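Local coordinates for protein Proline/betaine transporter, RALF (Rickettsia prowazekii str. Madrid E, PDB 4D7R) that probably acts as a guanine nucleotide exchange factor, here as an engineered chimera joining a Rickettsia Sec7 domain to a Legionella capping domain, at residues K34-K39 and I49-K54; K69-E74 and E81-Y86; E99-Q104 and L120-L125. All coordinates share one frame; numbering follows the deposited sequence. Where two conformers were deposited one is given.

Contact 1. Residues K34-K39 and I49-K54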
loop_
_atom_site.group_PDB
_atom_site.type_symbol
_atom_site.label_atom_id
_atom_site.label_comp_id
_atom_site.label_asym_id
_atom_site.label_seq_id
_atom_site.Cartn_x
_atom_site.Cartn_y
_atom_site.Cartn_z
ATOM N N LYS A 34 -3.525 22.988 14.056
ATOM C CA LYS A 34 -2.523 21.924 14.199
ATOM C C LYS A 34 -2.694 21.151 15.489
ATOM O O LYS A 34 -2.780 19.924 15.457
ATOM C CB LYS A 34 -1.112 22.505 14.119
ATOM C CG LYS A 34 -0.624 22.734 12.709
ATOM C CD LYS A 34 0.814 23.158 12.747
ATOM C CE LYS A 34 1.482 22.933 11.420
ATOM N NZ LYS A 34 2.904 23.388 11.469
ATOM N N ASN A 35 -2.790 21.865 16.619
ATOM C CA ASN A 35 -2.963 21.238 17.924
ATOM C C ASN A 35 -4.263 20.428 18.027
ATOM O O ASN A 35 -4.250 19.329 18.588
ATOM C CB ASN A 35 -2.804 22.256 19.046
ATOM C CG ASN A 35 -1.417 22.855 19.113
ATOM O OD1 ASN A 35 -0.413 22.207 18.802
ATOM N ND2 ASN A 35 -1.324 24.114 19.512
ATOM N N GLU A 36 -5.354 20.921 17.418
ATOM C CA GLU A 36 -6.624 20.190 17.426
ATOM C C GLU A 36 -6.532 18.921 16.567
ATOM O O GLU A 36 -6.940 17.845 17.026
ATOM C CB GLU A 36 -7.784 21.068 16.940
ATOM C CG GLU A 36 -9.134 20.521 17.384
ATOM C CD GLU A 36 -10.372 21.149 16.776
ATOM O OE1 GLU A 36 -10.296 22.329 16.363
ATOM O OE2 GLU A 36 -11.430 20.475 16.749
ATOM N N VAL A 37 -6.024 19.076 15.321
ATOM C CA VAL A 37 -5.843 18.011 14.315
ATOM C C VAL A 37 -5.004 16.853 14.826
ATOM O O VAL A 37 -5.404 15.706 14.621
ATOM C CB VAL A 37 -5.345 18.561 12.955
ATOM C CG1 VAL A 37 -4.908 17.431 12.011
ATOM C CG2 VAL A 37 -6.431 19.405 12.303
ATOM N N ILE A 38 -3.851 17.130 15.475
ATOM C CA ILE A 38 -3.013 16.064 16.031
ATOM C C ILE A 38 -3.857 15.121 16.897
ATOM O O ILE A 38 -3.865 13.914 16.632
ATOM C CB ILE A 38 -1.748 16.608 16.744
ATOM C CG1 ILE A 38 -0.753 17.214 15.720
ATOM C CG2 ILE A 38 -1.067 15.524 17.609
ATOM C CD1 ILE A 38 0.162 18.344 16.295
ATOM N N LYS A 39 -4.659 15.669 17.815
ATOM C CA LYS A 39 -5.577 14.853 18.633
ATOM C C LYS A 39 -6.580 14.030 17.817
ATOM O O LYS A 39 -6.652 12.868 17.996
ATOM C CB LYS A 39 -6.348 15.700 19.695
ATOM N N ILE A 49 -8.860 14.810 9.427
ATOM C CA ILE A 49 -9.051 15.362 8.073
ATOM C C ILE A 49 -10.342 16.232 8.011
ATOM O O ILE A 49 -10.330 17.300 7.384
ATOM C CB ILE A 49 -9.049 14.219 6.992
ATOM C CG1 ILE A 49 -7.685 13.455 6.893
ATOM C CG2 ILE A 49 -9.503 14.692 5.633
ATOM C CD1 ILE A 49 -6.376 14.326 6.741
ATOM N N ALA A 50 -11.446 15.761 8.634
ATOM C CA ALA A 50 -12.715 16.509 8.673
ATOM C C ALA A 50 -12.526 17.903 9.291
ATOM O O ALA A 50 -13.081 18.882 8.784
ATOM C CB ALA A 50 -13.757 15.731 9.465
ATOM N N ARG A 51 -11.726 17.991 10.373
ATOM C CA ARG A 51 -11.440 19.262 11.036
ATOM C C ARG A 51 -10.624 20.196 10.159
ATOM O O ARG A 51 -10.880 21.392 10.198
ATOM C CB ARG A 51 -10.797 19.076 12.420
ATOM C CG ARG A 51 -10.563 20.378 13.229
ATOM C CD ARG A 51 -11.780 21.307 13.371
ATOM N NE ARG A 51 -11.374 22.614 13.903
ATOM C CZ ARG A 51 -11.772 23.799 13.438
ATOM N NH1 ARG A 51 -12.619 23.873 12.420
ATOM N NH2 ARG A 51 -11.333 24.917 13.997
ATOM N N ILE A 52 -9.656 19.666 9.362
ATOM C CA ILE A 52 -8.859 20.480 8.430
ATOM C C ILE A 52 -9.811 21.015 7.360
ATOM O O ILE A 52 -9.719 22.188 6.985
ATOM C CB ILE A 52 -7.649 19.708 7.782
ATOM C CG1 ILE A 52 -6.644 19.212 8.837
ATOM C CG2 ILE A 52 -6.961 20.591 6.728
ATOM C CD1 ILE A 52 -5.605 18.182 8.342
ATOM N N LYS A 53 -10.729 20.147 6.868
ATOM C CA LYS A 53 -11.758 20.515 5.886
ATOM C C LYS A 53 -12.617 21.623 6.498
ATOM O O LYS A 53 -12.750 22.688 5.901
ATOM C CB LYS A 53 -12.651 19.308 5.523
ATOM C CG LYS A 53 -11.983 18.302 4.584
ATOM C CD LYS A 53 -12.826 17.049 4.378
ATOM C CE LYS A 53 -12.230 16.152 3.316
ATOM N NZ LYS A 53 -12.454 16.698 1.942
ATOM N N LYS A 54 -13.127 21.390 7.734
ATOM C CA LYS A 54 -13.951 22.348 8.494
ATOM C C LYS A 54 -13.240 23.699 8.679
ATOM O O LYS A 54 -13.829 24.731 8.370
ATOM C CB LYS A 54 -14.358 21.748 9.857
ATOM C CG LYS A 54 -15.343 22.612 10.655
ATOM C CD LYS A 54 -15.495 22.119 12.097
ATOM C CE LYS A 54 -16.330 23.037 12.965
ATOM N NZ LYS A 54 -15.671 24.346 13.225
HETATM O O HOH W 1 -9.095 24.419 15.614
#

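Contact 2. Residues K69-E74 and E81-Y86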
loop_
_atom_site.group_PDB
_atom_site.type_symbol
_atom_site.label_atom_id
_atom_site.label_comp_id
_atom_site.label_asym_id
_atom_site.label_seq_id
_atom_site.Cartn_x
_atom_site.Cartn_y
_atom_site.Cartn_z
ATOM N N LYS A 69 0.893 20.155 4.516
ATOM C CA LYS A 69 1.692 21.014 5.398
ATOM C C LYS A 69 1.707 20.417 6.808
ATOM O O LYS A 69 2.776 20.295 7.393
ATOM C CB LYS A 69 1.121 22.436 5.436
ATOM C CG LYS A 69 1.984 23.426 6.203
ATOM C CD LYS A 69 1.303 24.805 6.252
ATOM C CE LYS A 69 2.146 25.860 6.920
ATOM N NZ LYS A 69 2.073 25.722 8.397
ATOM N N ILE A 70 0.539 20.028 7.333
ATOM C CA ILE A 70 0.443 19.398 8.661
ATOM C C ILE A 70 1.209 18.059 8.685
ATOM O O ILE A 70 2.024 17.849 9.595
ATOM C CB ILE A 70 -1.033 19.292 9.116
ATOM C CG1 ILE A 70 -1.638 20.700 9.346
ATOM C CG2 ILE A 70 -1.202 18.385 10.349
ATOM C CD1 ILE A 70 -3.123 20.718 9.805
ATOM N N PHE A 71 1.002 17.189 7.654
ATOM C CA PHE A 71 1.672 15.890 7.565
ATOM C C PHE A 71 3.193 16.045 7.586
ATOM O O PHE A 71 3.886 15.330 8.313
ATOM C CB PHE A 71 1.210 15.115 6.301
ATOM C CG PHE A 71 -0.167 14.468 6.279
ATOM C CD1 PHE A 71 -1.029 14.571 7.374
ATOM C CD2 PHE A 71 -0.569 13.692 5.192
ATOM C CE1 PHE A 71 -2.284 13.948 7.356
ATOM C CE2 PHE A 71 -1.823 13.071 5.179
ATOM C CZ PHE A 71 -2.673 13.211 6.253
ATOM N N TYR A 72 3.690 17.026 6.847
ATOM C CA TYR A 72 5.114 17.269 6.731
ATOM C C TYR A 72 5.725 17.888 7.995
ATOM O O TYR A 72 6.736 17.390 8.516
ATOM C CB TYR A 72 5.373 18.162 5.516
ATOM C CG TYR A 72 6.843 18.356 5.235
ATOM C CD1 TYR A 72 7.602 17.339 4.658
ATOM C CD2 TYR A 72 7.492 19.531 5.599
ATOM C CE1 TYR A 72 8.961 17.504 4.411
ATOM C CE2 TYR A 72 8.859 19.697 5.386
ATOM C CZ TYR A 72 9.583 18.685 4.775
ATOM O OH TYR A 72 10.917 18.850 4.534
ATOM N N GLU A 73 5.163 19.015 8.431
ATOM C CA GLU A 73 5.661 19.771 9.599
ATOM C C GLU A 73 5.392 19.067 10.921
ATOM O O GLU A 73 6.177 19.218 11.853
ATOM C CB GLU A 73 5.025 21.174 9.622
ATOM C CG GLU A 73 5.366 22.021 8.412
ATOM C CD GLU A 73 4.806 23.433 8.422
ATOM O OE1 GLU A 73 3.861 23.712 9.191
ATOM O OE2 GLU A 73 5.268 24.247 7.594
ATOM N N GLU A 74 4.275 18.319 11.033
ATOM C CA GLU A 74 3.955 17.666 12.306
ATOM C C GLU A 74 4.296 16.175 12.346
ATOM O O GLU A 74 3.714 15.433 13.138
ATOM C CB GLU A 74 2.500 17.958 12.741
ATOM C CG GLU A 74 2.212 19.446 12.864
ATOM C CD GLU A 74 3.131 20.182 13.817
ATOM O OE1 GLU A 74 3.372 19.656 14.931
ATOM O OE2 GLU A 74 3.617 21.278 13.447
ATOM N N GLU A 81 1.631 5.695 10.709
ATOM C CA GLU A 81 0.902 4.670 9.986
ATOM C C GLU A 81 -0.250 5.283 9.265
ATOM O O GLU A 81 -0.502 4.979 8.148
ATOM C CB GLU A 81 0.327 3.553 10.878
ATOM C CG GLU A 81 1.295 2.878 11.809
ATOM C CD GLU A 81 0.915 1.444 12.179
ATOM O OE1 GLU A 81 -0.230 1.152 12.175
ATOM O OE2 GLU A 81 1.804 0.639 12.411
ATOM N N PHE A 82 -0.952 6.165 9.961
ATOM C CA PHE A 82 -2.121 6.780 9.443
ATOM C C PHE A 82 -1.709 7.773 8.342
ATOM O O PHE A 82 -2.363 7.892 7.396
ATOM C CB PHE A 82 -2.929 7.507 10.550
ATOM C CG PHE A 82 -3.574 6.607 11.594
ATOM C CD1 PHE A 82 -3.700 5.263 11.415
ATOM C CD2 PHE A 82 -4.069 7.159 12.744
ATOM C CE1 PHE A 82 -4.264 4.468 12.373
ATOM C CE2 PHE A 82 -4.653 6.373 13.704
ATOM C CZ PHE A 82 -4.722 5.026 13.521
ATOM N N VAL A 83 -0.612 8.477 8.556
ATOM C CA VAL A 83 -0.117 9.412 7.525
ATOM C C VAL A 83 0.228 8.596 6.270
ATOM O O VAL A 83 -0.245 8.943 5.182
ATOM C CB VAL A 83 1.074 10.298 7.995
ATOM C CG1 VAL A 83 1.797 10.966 6.820
ATOM C CG2 VAL A 83 0.620 11.327 9.011
ATOM N N GLY A 84 1.019 7.520 6.436
ATOM C CA GLY A 84 1.425 6.662 5.320
ATOM C C GLY A 84 0.218 6.134 4.565
ATOM O O GLY A 84 0.164 6.198 3.326
ATOM N N ASP A 85 -0.773 5.656 5.320
ATOM C CA ASP A 85 -2.011 5.127 4.746
ATOM C C ASP A 85 -2.785 6.170 3.974
ATOM O O ASP A 85 -3.173 5.889 2.842
ATOM C CB ASP A 85 -2.880 4.423 5.774
ATOM C CG ASP A 85 -3.901 3.525 5.111
ATOM O OD1 ASP A 85 -3.485 2.517 4.484
ATOM O OD2 ASP A 85 -5.116 3.842 5.195
ATOM N N TYR A 86 -2.969 7.389 4.541
ATOM C CA TYR A 86 -3.680 8.453 3.809
ATOM C C TYR A 86 -2.956 8.804 2.502
ATOM O O TYR A 86 -3.596 8.880 1.449
ATOM C CB TYR A 86 -3.884 9.710 4.681
ATOM C CG TYR A 86 -4.836 10.700 4.057
ATOM C CD1 TYR A 86 -4.377 11.686 3.182
ATOM C CD2 TYR A 86 -6.201 10.654 4.331
ATOM C CE1 TYR A 86 -5.253 12.585 2.580
ATOM C CE2 TYR A 86 -7.083 11.570 3.760
ATOM C CZ TYR A 86 -6.603 12.534 2.885
ATOM O OH TYR A 86 -7.461 13.448 2.316
#

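Contact 3. Residues E99-Q104 and L120-L125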
loop_
_atom_site.group_PDB
_atom_site.type_symbol
_atom_site.label_atom_id
_atom_site.label_comp_id
_atom_site.label_asym_id
_atom_site.label_seq_id
_atom_site.Cartn_x
_atom_site.Cartn_y
_atom_site.Cartn_z
ATOM N N GLU A 99 0.719 14.653 -3.773
ATOM C CA GLU A 99 1.460 15.549 -4.645
ATOM C C GLU A 99 1.963 16.787 -3.884
ATOM O O GLU A 99 3.147 17.108 -3.985
ATOM C CB GLU A 99 0.632 15.937 -5.875
ATOM C CG GLU A 99 1.497 16.662 -6.888
ATOM C CD GLU A 99 0.828 17.164 -8.151
ATOM O OE1 GLU A 99 -0.321 16.758 -8.438
ATOM O OE2 GLU A 99 1.478 17.954 -8.873
ATOM N N SER A 100 1.094 17.418 -3.058
ATOM C CA SER A 100 1.450 18.584 -2.252
ATOM C C SER A 100 2.480 18.218 -1.143
ATOM O O SER A 100 3.391 19.012 -0.834
ATOM C CB SER A 100 0.190 19.212 -1.661
ATOM O OG SER A 100 0.459 20.459 -1.036
ATOM N N PHE A 101 2.341 17.007 -0.570
ATOM C CA PHE A 101 3.224 16.537 0.511
ATOM C C PHE A 101 4.633 16.377 -0.028
ATOM O O PHE A 101 5.588 16.907 0.538
ATOM C CB PHE A 101 2.684 15.223 1.114
ATOM C CG PHE A 101 3.597 14.544 2.105
ATOM C CD1 PHE A 101 3.616 14.935 3.437
ATOM C CD2 PHE A 101 4.477 13.540 1.695
ATOM C CE1 PHE A 101 4.504 14.348 4.341
ATOM C CE2 PHE A 101 5.346 12.930 2.611
ATOM C CZ PHE A 101 5.364 13.347 3.921
ATOM N N THR A 102 4.759 15.689 -1.164
ATOM C CA THR A 102 6.060 15.475 -1.762
ATOM C C THR A 102 6.724 16.806 -2.126
ATOM O O THR A 102 7.926 16.940 -1.922
ATOM C CB THR A 102 5.959 14.437 -2.875
ATOM O OG1 THR A 102 5.360 13.282 -2.285
ATOM C CG2 THR A 102 7.306 14.047 -3.411
ATOM N N LYS A 103 5.920 17.814 -2.537
ATOM C CA LYS A 103 6.421 19.154 -2.893
ATOM C C LYS A 103 7.076 19.911 -1.734
ATOM O O LYS A 103 7.961 20.729 -1.977
ATOM C CB LYS A 103 5.359 19.981 -3.627
ATOM C CG LYS A 103 5.354 19.666 -5.127
ATOM C CD LYS A 103 4.176 20.303 -5.870
ATOM C CE LYS A 103 4.262 20.116 -7.374
ATOM N NZ LYS A 103 4.201 18.686 -7.780
ATOM N N GLN A 104 6.716 19.576 -0.478
ATOM C CA GLN A 104 7.303 20.163 0.735
ATOM C C GLN A 104 8.816 19.835 0.839
ATOM O O GLN A 104 9.585 20.591 1.443
ATOM C CB GLN A 104 6.593 19.598 1.973
ATOM C CG GLN A 104 5.125 20.059 2.158
ATOM C CD GLN A 104 5.013 21.370 2.898
ATOM O OE1 GLN A 104 5.977 21.880 3.489
ATOM N NE2 GLN A 104 3.849 21.993 2.827
ATOM N N LEU A 120 11.313 8.101 2.427
ATOM C CA LEU A 120 10.796 6.844 2.986
ATOM C C LEU A 120 10.611 6.848 4.539
ATOM O O LEU A 120 9.824 6.041 5.051
ATOM C CB LEU A 120 11.617 5.627 2.503
ATOM C CG LEU A 120 11.624 5.313 0.990
ATOM C CD1 LEU A 120 12.609 4.203 0.672
ATOM C CD2 LEU A 120 10.205 4.990 0.449
ATOM N N GLN A 121 11.312 7.757 5.261
ATOM C CA GLN A 121 11.241 7.903 6.727
ATOM C C GLN A 121 10.156 8.895 7.173
ATOM O O GLN A 121 9.822 8.937 8.361
ATOM C CB GLN A 121 12.596 8.374 7.286
ATOM C CG GLN A 121 13.692 7.316 7.268
ATOM C CD GLN A 121 15.059 7.942 7.366
ATOM O OE1 GLN A 121 16.059 7.420 6.859
ATOM N NE2 GLN A 121 15.140 9.066 8.045
ATOM N N SER A 122 9.602 9.683 6.237
ATOM C CA SER A 122 8.578 10.698 6.556
ATOM C C SER A 122 7.197 10.122 6.925
ATOM O O SER A 122 6.305 10.860 7.371
ATOM C CB SER A 122 8.481 11.737 5.441
ATOM O OG SER A 122 7.987 11.141 4.253
ATOM N N PHE A 123 7.036 8.807 6.758
ATOM C CA PHE A 123 5.810 8.067 7.074
ATOM C C PHE A 123 6.154 6.587 7.341
ATOM O O PHE A 123 7.310 6.177 7.178
ATOM C CB PHE A 123 4.792 8.194 5.900
ATOM C CG PHE A 123 5.373 7.960 4.522
ATOM C CD1 PHE A 123 5.693 6.675 4.089
ATOM C CD2 PHE A 123 5.626 9.028 3.668
ATOM C CE1 PHE A 123 6.310 6.468 2.851
ATOM C CE2 PHE A 123 6.228 8.822 2.426
ATOM C CZ PHE A 123 6.544 7.541 2.010
ATOM N N LYS A 124 5.152 5.796 7.744
ATOM C CA LYS A 124 5.311 4.346 7.906
ATOM C C LYS A 124 4.758 3.710 6.655
ATOM O O LYS A 124 3.616 3.962 6.285
ATOM C CB LYS A 124 4.620 3.804 9.152
ATOM C CG LYS A 124 5.424 4.033 10.415
ATOM C CD LYS A 124 5.207 2.931 11.415
ATOM C CE LYS A 124 5.932 3.210 12.707
ATOM N NZ LYS A 124 5.729 2.120 13.701
ATOM N N LEU A 125 5.581 2.945 5.960
ATOM C CA LEU A 125 5.137 2.353 4.698
ATOM C C LEU A 125 3.999 1.381 4.883
ATOM O O LEU A 125 4.112 0.461 5.691
ATOM C CB LEU A 125 6.275 1.637 3.960
ATOM C CG LEU A 125 7.383 2.478 3.352
ATOM C CD1 LEU A 125 8.672 1.667 3.272
ATOM C CD2 LEU A 125 7.003 2.956 1.947
#

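Contact 1. Residues K34-K39 and I49-K54
E36 and R51 meet through a salt bridge whose working atoms are OE1 of E36 and NE of R51, 2.7 Å apart, with an N-H...O angle of 154°. OE1 sits at the guanidinium edge, only slightly tilted from its plane, whereas NE stands well above the carboxylate plane. The carboxylate and guanidinium planes are themselves turned 40° apart, which rules out the flat, side-on kind of pair. A water closes the arrangement into a small ring: it donates to E36 OE1 at 2.5 Å and accepts from R51 NH2 at 2.8 Å. OE1 is therefore gripped by a direct and a water-mediated link to the same guanidinium, which should limit rotation of both groups. The aliphatic part of R51 takes part as well, since its CG lies 3.6 Å from E36 OE2.

Beside this polar pair lies an apolar one, V37 against I52, where V37 CG2 and I52 CG1 are 3.5 Å apart, tighter than usual for two carbons; V37 CG1 reaches I52 CD1 at 3.8 Å. The two side chains cross at about a right angle.

Both pairs join the first two helices of the all-helical Sec7 domain, 31-43 and 45-58, an antiparallel helical hairpin in the Rickettsia part of the chimera. The short axes run at 153° and come within 9.2 Å, and V37 and R51 are nearest in backbone register.

Torsions set the reach of the ionic partners. The E36 chain is extended beyond CG. In R51, CG lies anti to the backbone N and the chain bends at chi2, which sets CD alongside the carboxylate; the extended step beyond it brings NE to OE1. Further out, L33 and L40 of helix 31-43 also touch the R51 side chain, and I52 packs on F63 and T67 of helix 63-73.

Contact 2. Residues K69-E74 and E81-Y86
Within the helical Sec7 domain, in the Rickettsia part of the chimera, this buried contact joins helix 63-73 to helix 80-88 across the short connection between them. F71 supplies the whole of the first helix's share, and V83 and Y86, one turn apart, receive it. V83 covers one face of the F71 ring: its CG2 is 4.2 Å from the ring centroid and 19° off the normal, a CH-pi contact, while its CG1 lies over the same face, nearer the CG-CD2 side, 4.0 Å from F71 CD2. With CG1 anti to the backbone N (chi1 165°), both methyls of V83 reach the ring.

Y86 meets the same phenylalanine differently. The edge of F71 points at the tyrosine face in an offset edge-to-face pair, planes at 82° and centroids 5.6 Å apart, with F71 CE2 3.5 Å from Y86 CD1. Beyond the pair, F71 also packs on F41, V97 and F101, and I49 touches both F71 and Y86.

With the F71 face given to an aliphatic partner and its edge to an aromatic one, cohesion between the two segments probably rests on dispersion and on the edge-to-face electrostatics of the rings; no charged or hydrogen-bonded pair links them.

Contact 3. Residues E99-Q104 and L120-L125
This is a small, buried, largely apolar contact between a helix and the chain that leaves the next one, deep in the Sec7 domain of the Rickettsia part. F101, on helix 92-103, carries one side; S122 and F123, which follow helix 112-121, carry the other. Together the segments bury 95 Å², and F101 accounts for more than half of it.

The serine is met at the rim of the phenylalanine ring. S122 OG lies in the plane of the F101 ring, 3.4 Å from CZ and 3.6 Å from CE2, and S122 CB is 3.8 Å from CZ. These are contacts of a hydroxyl with ring C-H edges; the polar need of that hydroxyl is met elsewhere, by a hydrogen bond with the backbone oxygen of F119.

The second pair is more distant. F101 CE2 and F123 CD2 are 4.1 Å apart, and CE2 lies near the plane of the F123 ring, at its edge. F123 CD2, in turn, comes to the F101 ring at a slant, neither over its face nor at its edge, and the two side chains cross obliquely.

In the Sec7 helical array, this places helix 92-103 against the segment where the chain turns out of helix 112-121 toward helix 129-146. The turn shows in the backbone of F123, which is extended, with phi -156° and psi 175°. F123 CG sits between the backbone N and carbonyl carbon (chi1 47°), which brings the CD2 edge of the ring to F101 CE2.

Neighbouring helices complete the surroundings. F123 touches L135 of helix 129-146 and makes an edge-to-face pair with F119, while L87 of helix 80-88 touches both F101 and F123. F101 also meets F105 edge-to-face.

In the fold
All three contacts lie in the Sec7 domain of the Rickettsia part but hold different helices: 31-43 with 45-58, 63-73 with 80-88, and 92-103 with the chain leaving 112-121. Contact 1 is partly buried, its centre about 24 Å from the centre of the chain, and combines a water-bridged ion pair with aliphatic packing. Contacts 2 and 3 are buried and built round phenylalanine rings, with valine and tyrosine in one and serine in the other. Their centres are about 7 Å apart, and F71 CB is 3.7 Å from F101 CD1. Contact 1 reaches contact 2 through K34, whose NZ bridges E73 and E74, and through I49 packing on Y86, but does not touch contact 3.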